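Long-range contacts in transcriptional regulator, IclR family (Alicyclobacillus acidocaldarius subsp. acidocaldarius, PDB 5TJJ), which probably binds DNA and regulates transcription, as other IclR-family repressors and activators do: residues L31-E36 against S64-L69; Y142-G147 against A194-E199; G203-A208 against T226-I231. One frame throughout, in Å; residues are numbered along the deposited sequence.

Contact 1 (L31-E36 against S64-L69)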
loop_
_atom_site.group_PDB
_atom_site.type_symbol
_atom_site.label_atom_id
_atom_site.label_comp_id
_atom_site.label_asym_id
_atom_site.label_seq_id
_atom_site.Cartn_x
_atom_site.Cartn_y
_atom_site.Cartn_z
ATOM N N LEU A 31 -1.916 -6.536 -24.305
ATOM C CA LEU A 31 -2.506 -5.262 -24.651
ATOM C C LEU A 31 -3.968 -5.490 -25.043
ATOM O O LEU A 31 -4.840 -4.758 -24.580
ATOM C CB LEU A 31 -1.700 -4.567 -25.755
ATOM C CG LEU A 31 -2.252 -3.291 -26.392
ATOM C CD1 LEU A 31 -2.414 -2.229 -25.328
ATOM C CD2 LEU A 31 -1.366 -2.799 -27.525
ATOM N N THR A 32 -4.235 -6.525 -25.847
ATOM C CA THR A 32 -5.595 -6.831 -26.302
ATOM C C THR A 32 -6.528 -7.096 -25.122
ATOM O O THR A 32 -7.581 -6.472 -25.002
ATOM C CB THR A 32 -5.618 -8.043 -27.261
ATOM O OG1 THR A 32 -4.853 -7.727 -28.419
ATOM C CG2 THR A 32 -7.047 -8.416 -27.697
ATOM N N GLU A 33 -6.133 -8.013 -24.250
ATOM C CA GLU A 33 -6.938 -8.359 -23.085
ATOM C C GLU A 33 -7.272 -7.103 -22.244
ATOM O O GLU A 33 -8.425 -6.894 -21.847
ATOM C CB GLU A 33 -6.203 -9.401 -22.245
ATOM C CG GLU A 33 -6.006 -10.760 -22.939
ATOM C CD GLU A 33 -5.099 -11.712 -22.165
ATOM O OE1 GLU A 33 -4.194 -11.237 -21.425
ATOM O OE2 GLU A 33 -5.297 -12.946 -22.301
ATOM N N ILE A 34 -6.269 -6.251 -22.015
ATOM C CA ILE A 34 -6.482 -4.996 -21.281
ATOM C C ILE A 34 -7.507 -4.080 -21.970
ATOM O O ILE A 34 -8.482 -3.627 -21.335
ATOM C CB ILE A 34 -5.173 -4.219 -21.048
ATOM C CG1 ILE A 34 -4.278 -5.003 -20.087
ATOM C CG2 ILE A 34 -5.465 -2.839 -20.445
ATOM C CD1 ILE A 34 -2.847 -4.516 -20.010
ATOM N N ALA A 35 -7.262 -3.787 -23.243
ATOM C CA ALA A 35 -8.135 -2.890 -24.003
ATOM C C ALA A 35 -9.573 -3.421 -24.122
ATOM O O ALA A 35 -10.533 -2.672 -23.946
ATOM C CB ALA A 35 -7.542 -2.627 -25.369
ATOM N N GLU A 36 -9.720 -4.712 -24.376
ATOM C CA GLU A 36 -11.041 -5.307 -24.430
ATOM C C GLU A 36 -11.740 -5.274 -23.064
ATOM O O GLU A 36 -12.915 -4.925 -23.003
ATOM C CB GLU A 36 -11.012 -6.720 -25.052
ATOM C CG GLU A 36 -10.970 -6.691 -26.590
ATOM C CD GLU A 36 -10.620 -8.035 -27.230
ATOM O OE1 GLU A 36 -10.036 -8.917 -26.555
ATOM O OE2 GLU A 36 -10.920 -8.213 -28.431
ATOM N N SER A 64 6.387 -12.923 -23.516
ATOM C CA SER A 64 4.950 -13.235 -23.507
ATOM C C SER A 64 4.083 -12.067 -23.956
ATOM O O SER A 64 2.897 -12.256 -24.214
ATOM C CB SER A 64 4.527 -13.582 -22.086
ATOM O OG SER A 64 4.747 -12.459 -21.246
ATOM N N ARG A 65 4.669 -10.864 -23.983
ATOM C CA ARG A 65 4.006 -9.617 -24.410
ATOM C C ARG A 65 2.940 -9.156 -23.423
ATOM O O ARG A 65 1.942 -8.536 -23.811
ATOM C CB ARG A 65 3.411 -9.739 -25.826
ATOM C CG ARG A 65 4.288 -10.452 -26.874
ATOM C CD ARG A 65 5.268 -9.543 -27.625
ATOM N NE ARG A 65 4.615 -8.387 -28.256
ATOM C CZ ARG A 65 3.800 -8.433 -29.318
ATOM N NH1 ARG A 65 3.494 -9.589 -29.899
ATOM N NH2 ARG A 65 3.273 -7.306 -29.793
ATOM N N ARG A 66 3.184 -9.434 -22.143
ATOM C CA ARG A 66 2.228 -9.167 -21.066
ATOM C C ARG A 66 2.739 -8.090 -20.131
ATOM O O ARG A 66 3.939 -8.012 -19.848
ATOM C CB ARG A 66 1.943 -10.425 -20.266
ATOM C CG ARG A 66 1.071 -11.399 -21.018
ATOM C CD ARG A 66 1.109 -12.811 -20.456
ATOM N NE ARG A 66 0.345 -13.710 -21.325
ATOM C CZ ARG A 66 -0.984 -13.835 -21.335
ATOM N NH1 ARG A 66 -1.748 -13.138 -20.495
ATOM N NH2 ARG A 66 -1.554 -14.669 -22.188
ATOM N N TYR A 67 1.792 -7.269 -19.662
ATOM C CA TYR A 67 2.042 -6.172 -18.749
ATOM C C TYR A 67 1.609 -6.574 -17.343
ATOM O O TYR A 67 0.697 -7.395 -17.155
ATOM C CB TYR A 67 1.256 -4.914 -19.178
ATOM C CG TYR A 67 1.641 -4.343 -20.536
ATOM C CD1 TYR A 67 2.629 -3.361 -20.654
ATOM C CD2 TYR A 67 1.020 -4.781 -21.706
ATOM C CE1 TYR A 67 2.975 -2.828 -21.901
ATOM C CE2 TYR A 67 1.374 -4.266 -22.949
ATOM C CZ TYR A 67 2.348 -3.283 -23.046
ATOM O OH TYR A 67 2.703 -2.778 -24.289
ATOM N N SER A 68 2.244 -5.958 -16.354
ATOM C CA SER A 68 1.967 -6.249 -14.966
ATOM C C SER A 68 2.300 -5.051 -14.129
ATOM O O SER A 68 2.986 -4.129 -14.604
ATOM C CB SER A 68 2.812 -7.428 -14.503
ATOM O OG SER A 68 4.169 -7.199 -14.830
ATOM N N LEU A 69 1.802 -5.068 -12.892
ATOM C CA LEU A 69 2.148 -4.023 -11.927
ATOM C C LEU A 69 3.655 -3.881 -11.770
ATOM O O LEU A 69 4.339 -4.852 -11.492
ATOM C CB LEU A 69 1.523 -4.297 -10.568
ATOM C CG LEU A 69 -0.005 -4.175 -10.501
ATOM C CD1 LEU A 69 -0.495 -4.324 -9.073
ATOM C CD2 LEU A 69 -0.497 -2.852 -11.076
#
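Glu33 and Arg66 meet on the more exposed side, while Leu31 and Ile34 rest against Tyr67 on the inner side. The charged pair is a salt bridge, OE1 of Glu33 to NH1 of Arg66 at 3.2 Å. Glu33 is extended beyond CG and Arg66 from CG to NE: Glu33 keeps its CG beside its backbone N and opposite the carbonyl carbon (chi1 -65°), and the long reach of Arg66 brings its guanidinium to the helix although its CB does not point there. The carboxylate and guanidinium planes are 62° apart, so the two groups do not form a flat, two-pronged pair; OE2 of Glu33 stays 4.0 Å from NH1 of Arg66. Each partner is also held from the neighbouring strand 29-30 region, OE1 of Glu33 by the backbone N of Thr30 and NH1 of Arg66 by the carbonyl O of Gln28, so both charged groups are gripped by backbone just ahead of the helix as well as by each other.

The apolar half turns on Tyr67, whose CB points at the helix. CE2 of its ring lies 4.2 Å from CB of Leu31, and CB of Tyr67 is 4.2 Å from CD1 of Ile34. The Leu31 side chain also packs on Cys45 and Leu49 of helix 42-54. Leu46 of that helix touches Tyr67, and Leu21 of helix 9-21 backs Ile34.

Helix 31-36 and strand 66-69 run at 64° to each other, 8.7 Å apart at closest approach. Helix 31-38 followed by helix 42-54, with a small antiparallel sheet packed beside them, is the pattern of the winged helix-turn-helix domain, where strands 58-61 and 66-69 form the wing hairpin.

Contact 2 (Y142-G147 against A194-E199)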
loop_
_atom_site.group_PDB
_atom_site.type_symbol
_atom_site.label_atom_id
_atom_site.label_comp_id
_atom_site.label_asym_id
_atom_site.label_seq_id
_atom_site.Cartn_x
_atom_site.Cartn_y
_atom_site.Cartn_z
ATOM N N TYR A 142 -22.941 -12.007 17.027
ATOM C CA TYR A 142 -24.367 -11.939 16.643
ATOM C C TYR A 142 -25.146 -10.673 17.048
ATOM O O TYR A 142 -26.311 -10.493 16.629
ATOM C CB TYR A 142 -25.137 -13.174 17.155
ATOM C CG TYR A 142 -25.026 -13.484 18.640
ATOM C CD1 TYR A 142 -25.786 -12.787 19.571
ATOM C CD2 TYR A 142 -24.183 -14.509 19.103
ATOM C CE1 TYR A 142 -25.693 -13.071 20.933
ATOM C CE2 TYR A 142 -24.084 -14.801 20.462
ATOM C CZ TYR A 142 -24.846 -14.082 21.375
ATOM O OH TYR A 142 -24.776 -14.346 22.726
ATOM N N GLY A 143 -24.535 -9.812 17.862
ATOM C CA GLY A 143 -25.261 -8.714 18.496
ATOM C C GLY A 143 -25.593 -7.582 17.538
ATOM O O GLY A 143 -24.697 -6.954 16.960
ATOM N N ALA A 144 -26.885 -7.345 17.339
ATOM C CA ALA A 144 -27.387 -6.107 16.714
ATOM C C ALA A 144 -26.978 -5.980 15.221
ATOM O O ALA A 144 -26.516 -6.960 14.624
ATOM C CB ALA A 144 -26.950 -4.885 17.544
ATOM N N ALA A 145 -27.154 -4.797 14.627
ATOM C CA ALA A 145 -26.912 -4.592 13.195
ATOM C C ALA A 145 -25.510 -4.986 12.737
ATOM O O ALA A 145 -25.344 -5.663 11.696
ATOM C CB ALA A 145 -27.204 -3.149 12.801
ATOM N N PHE A 146 -24.512 -4.573 13.512
ATOM C CA PHE A 146 -23.129 -4.842 13.140
ATOM C C PHE A 146 -22.737 -6.319 13.239
ATOM O O PHE A 146 -21.906 -6.774 12.441
ATOM C CB PHE A 146 -22.116 -3.939 13.865
ATOM C CG PHE A 146 -22.167 -4.012 15.344
ATOM C CD1 PHE A 146 -21.585 -5.071 16.022
ATOM C CD2 PHE A 146 -22.778 -2.997 16.077
ATOM C CE1 PHE A 146 -21.629 -5.131 17.409
ATOM C CE2 PHE A 146 -22.817 -3.053 17.460
ATOM C CZ PHE A 146 -22.230 -4.115 18.125
ATOM N N GLY A 147 -23.312 -7.042 14.205
ATOM C CA GLY A 147 -23.144 -8.476 14.307
ATOM C C GLY A 147 -23.620 -9.196 13.044
ATOM O O GLY A 147 -22.870 -9.936 12.402
ATOM N N ALA A 194 -27.685 -3.725 7.513
ATOM C CA ALA A 194 -28.594 -4.196 8.603
ATOM C C ALA A 194 -29.072 -3.042 9.435
ATOM O O ALA A 194 -28.429 -2.012 9.462
ATOM C CB ALA A 194 -27.913 -5.213 9.510
ATOM N N VAL A 195 -30.210 -3.209 10.094
ATOM C CA VAL A 195 -30.764 -2.193 10.973
ATOM C C VAL A 195 -31.256 -2.898 12.218
ATOM O O VAL A 195 -31.884 -3.925 12.122
ATOM C CB VAL A 195 -31.927 -1.422 10.316
ATOM C CG1 VAL A 195 -32.505 -0.360 11.253
ATOM C CG2 VAL A 195 -31.467 -0.768 9.018
ATOM N N SER A 196 -30.971 -2.339 13.384
ATOM C CA SER A 196 -31.452 -2.883 14.633
ATOM C C SER A 196 -32.021 -1.745 15.447
ATOM O O SER A 196 -31.496 -0.628 15.390
ATOM C CB SER A 196 -30.322 -3.583 15.391
ATOM O OG SER A 196 -29.322 -2.695 15.847
ATOM N N HIS A 197 -33.098 -2.028 16.183
ATOM C CA HIS A 197 -33.788 -1.042 17.033
ATOM C C HIS A 197 -33.856 -1.566 18.461
ATOM O O HIS A 197 -34.718 -2.360 18.823
ATOM C CB HIS A 197 -35.213 -0.760 16.526
ATOM C CG HIS A 197 -35.266 -0.152 15.156
ATOM N ND1 HIS A 197 -34.697 1.069 14.855
ATOM C CD2 HIS A 197 -35.844 -0.593 14.010
ATOM C CE1 HIS A 197 -34.908 1.346 13.583
ATOM N NE2 HIS A 197 -35.607 0.358 13.048
ATOM N N GLY A 198 -32.927 -1.112 19.273
ATOM C CA GLY A 198 -32.908 -1.466 20.667
ATOM C C GLY A 198 -32.576 -2.908 20.945
ATOM O O GLY A 198 -33.072 -3.454 21.912
ATOM N N GLU A 199 -31.707 -3.510 20.138
ATOM C CA GLU A 199 -31.348 -4.922 20.311
ATOM C C GLU A 199 -30.253 -5.117 21.348
ATOM O O GLU A 199 -30.288 -6.102 22.068
ATOM C CB GLU A 199 -30.997 -5.578 18.982
ATOM C CG GLU A 199 -32.234 -5.814 18.115
ATOM C CD GLU A 199 -31.918 -6.367 16.725
ATOM O OE1 GLU A 199 -31.079 -7.301 16.602
ATOM O OE2 GLU A 199 -32.519 -5.876 15.737
#
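Ala145 lies against Ala194 and Ser196, and its small methyl lets helix 144-147 sit close to the edge strand 194-197: the CA atoms of Ala145 and Ala194 are only 4.9 Å apart. The apolar part is the meeting of two methyls, CB of Ala145 with CB of Ala194 at 3.9 Å. The Ala194 methyl, CB, also comes to 3.4 Å from the carbonyl O of Ala145. Beyond this pair, the Ala145 side chain reaches Ala206 and Ala208 on the neighbouring strand 204-212, placing alanine against alanine across a helix-sheet interface.

Polar contact is slight. The backbone N of Ala145, in the first turn of the helix, gives a weak hydrogen bond to OG of Ser196, 3.3 Å long and bent to 146° at the hydrogen. A chi1 of 67° sets this hydroxyl between the backbone N and carbonyl carbon of Ser196 and aims it at the backbone N of Ala145, where OG of Ser196 also lies 3.6 Å from CB of Ala144.

Charge enters through Glu199, further along the chain. Its CG stands beside its own backbone N, and the side chain then runs extended toward the helix until OE1 of Glu199 is 3.9 Å from CA of Ala144, a packing contact. The stronger polar partner of that carboxylate is Arg148, one turn further along the helix, which forms a salt bridge with OE1. Arg148 also donates from NH2 to the carbonyl O of Val195, so one guanidinium ties strand and turn to the helix.

Packing of a helix on an antiparallel sheet, here at its 194-197 edge, is characteristic of the GAF-like alpha/beta fold of the IclR C-terminal domain, which in relatives of this protein binds effectors.

Contact 3 (G203-A208 against T226-I231)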
loop_
_atom_site.group_PDB
_atom_site.type_symbol
_atom_site.label_atom_id
_atom_site.label_comp_id
_atom_site.label_asym_id
_atom_site.label_seq_id
_atom_site.Cartn_x
_atom_site.Cartn_y
_atom_site.Cartn_z
ATOM N N GLY A 203 -33.486 2.168 23.497
ATOM C CA GLY A 203 -33.463 3.526 22.930
ATOM C C GLY A 203 -32.500 3.807 21.794
ATOM O O GLY A 203 -32.590 4.863 21.180
ATOM N N ILE A 204 -31.607 2.862 21.487
ATOM C CA ILE A 204 -30.537 3.082 20.524
ATOM C C ILE A 204 -30.746 2.251 19.254
ATOM O O ILE A 204 -30.938 1.043 19.317
ATOM C CB ILE A 204 -29.181 2.727 21.135
ATOM C CG1 ILE A 204 -28.936 3.551 22.390
ATOM C CG2 ILE A 204 -28.038 2.893 20.115
ATOM C CD1 ILE A 204 -28.755 5.018 22.138
ATOM N N SER A 205 -30.707 2.918 18.105
ATOM C CA SER A 205 -30.760 2.218 16.831
ATOM C C SER A 205 -29.398 2.201 16.136
ATOM O O SER A 205 -28.512 2.995 16.429
ATOM C CB SER A 205 -31.821 2.825 15.927
ATOM O OG SER A 205 -33.084 2.845 16.595
ATOM N N ALA A 206 -29.243 1.229 15.248
ATOM C CA ALA A 206 -27.988 0.988 14.518
ATOM C C ALA A 206 -28.277 0.645 13.060
ATOM O O ALA A 206 -29.203 -0.076 12.759
ATOM C CB ALA A 206 -27.177 -0.108 15.182
ATOM N N VAL A 207 -27.474 1.210 12.182
ATOM C CA VAL A 207 -27.434 0.919 10.764
ATOM C C VAL A 207 -25.981 0.560 10.478
ATOM O O VAL A 207 -25.068 1.304 10.877
ATOM C CB VAL A 207 -27.786 2.171 9.969
ATOM C CG1 VAL A 207 -27.796 1.873 8.483
ATOM C CG2 VAL A 207 -29.115 2.738 10.450
ATOM N N ALA A 208 -25.776 -0.553 9.768
ATOM C CA ALA A 208 -24.468 -1.111 9.572
ATOM C C ALA A 208 -24.274 -1.653 8.170
ATOM O O ALA A 208 -25.190 -2.132 7.534
ATOM C CB ALA A 208 -24.257 -2.214 10.568
ATOM N N THR A 226 -27.871 6.019 16.522
ATOM C CA THR A 226 -28.747 7.126 16.844
ATOM C C THR A 226 -29.818 6.671 17.844
ATOM O O THR A 226 -29.968 5.477 18.116
ATOM C CB THR A 226 -29.375 7.756 15.573
ATOM O OG1 THR A 226 -30.074 8.950 15.937
ATOM C CG2 THR A 226 -30.331 6.822 14.822
HETATM N N MSE A 227 -30.556 7.631 18.372
HETATM C CA MSE A 227 -31.664 7.362 19.269
HETATM C C MSE A 227 -32.852 6.969 18.446
HETATM O O MSE A 227 -33.190 7.635 17.476
HETATM C CB MSE A 227 -32.051 8.595 20.056
HETATM C CG MSE A 227 -30.873 9.023 20.919
HETATM SE SE MSE A 227 -31.439 10.319 22.297
HETATM C CE MSE A 227 -31.477 12.025 21.279
ATOM N N THR A 228 -33.496 5.880 18.835
ATOM C CA THR A 228 -34.661 5.364 18.123
ATOM C C THR A 228 -35.814 6.346 18.145
ATOM O O THR A 228 -36.493 6.500 17.150
ATOM C CB THR A 228 -35.170 4.066 18.765
ATOM O OG1 THR A 228 -34.063 3.233 19.101
ATOM C CG2 THR A 228 -36.082 3.316 17.825
ATOM N N SER A 229 -36.020 6.997 19.288
ATOM C CA SER A 229 -37.212 7.789 19.500
ATOM C C SER A 229 -37.258 9.064 18.659
ATOM O O SER A 229 -38.303 9.705 18.599
ATOM C CB SER A 229 -37.359 8.137 20.984
ATOM O OG SER A 229 -36.327 8.997 21.425
ATOM N N VAL A 230 -36.135 9.459 18.052
ATOM C CA VAL A 230 -36.099 10.656 17.219
ATOM C C VAL A 230 -35.729 10.398 15.767
ATOM O O VAL A 230 -35.643 11.333 15.005
ATOM C CB VAL A 230 -35.182 11.782 17.804
ATOM C CG1 VAL A 230 -35.633 12.188 19.209
ATOM C CG2 VAL A 230 -33.706 11.411 17.750
ATOM N N ILE A 231 -35.535 9.152 15.377
ATOM C CA ILE A 231 -35.412 8.790 13.973
ATOM C C ILE A 231 -36.652 9.224 13.175
ATOM O O ILE A 231 -37.775 9.045 13.624
ATOM C CB ILE A 231 -35.226 7.258 13.807
ATOM C CG1 ILE A 231 -33.818 6.865 14.185
ATOM C CG2 ILE A 231 -35.495 6.804 12.365
ATOM C CD1 ILE A 231 -33.587 5.362 14.156
HETATM O O HOH W 1 -34.832 1.384 20.913
#
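Ser205 and Thr228 each turn their hydroxyl opposite the carbonyl carbon and beside the backbone N (chi1 -55° and -42°), which brings OG of Ser205 and OG1 of Thr228 together at the open end of the beta hairpin formed by strands 204-212 and 218-227. OG of Ser205 and OG1 of Thr228 share a 2.7 Å hydrogen bond in which either may donate; ND1 of His197, from the adjoining strand 194-197, bonds to the same serine hydroxyl. A water 2.7 Å from OG1 of Thr228 links it to the backbone N of Gly203, which donates to that water weakly.

The backbones pair in antiparallel register. Ser205 and Thr226 are a hydrogen-bonded pair: N of Ser205 reaches O of Thr226 at 2.7 Å, nearly in line with the carbonyl, and N of Thr226 returns to O of Ser205 at 3.1 Å. Ile204 and Met227, the latter a selenomethionine, form the adjacent non-hydrogen-bonded pair, their side chains diverging. One residue on, N of Thr228 binds O of Gly203 at 2.7 Å, coming from 37° above the carbonyl plane.

After the turn Ile231 folds back: CG1 opposite its carbonyl carbon, and chi2 extended, carry CD1 to the side chain of Ser205. CD1 of Ile231 lies 3.6 Å from CB of Ser205.

How the contacts relate
Contact 1 stands apart, its centre about 45 Å from that of contact 2 and 50 Å from that of contact 3, on the other side of the chain's centre and in the probable DNA-binding part. Contacts 2 and 3 both reach one six-stranded sheet, with centres about 10 Å apart, and strands 194-197 and 204-212 are direct neighbours: O of Ser196 lies 2.9 Å from N of Ala206. Contact 2 is buried and relies on small methyls fitting a helix to that sheet. Contact 3, nearer the surface, depends on backbone and hydroxyl hydrogen bonds. Contact 1, partly buried, combines a partly exposed salt bridge with aliphatic packing on a tyrosine.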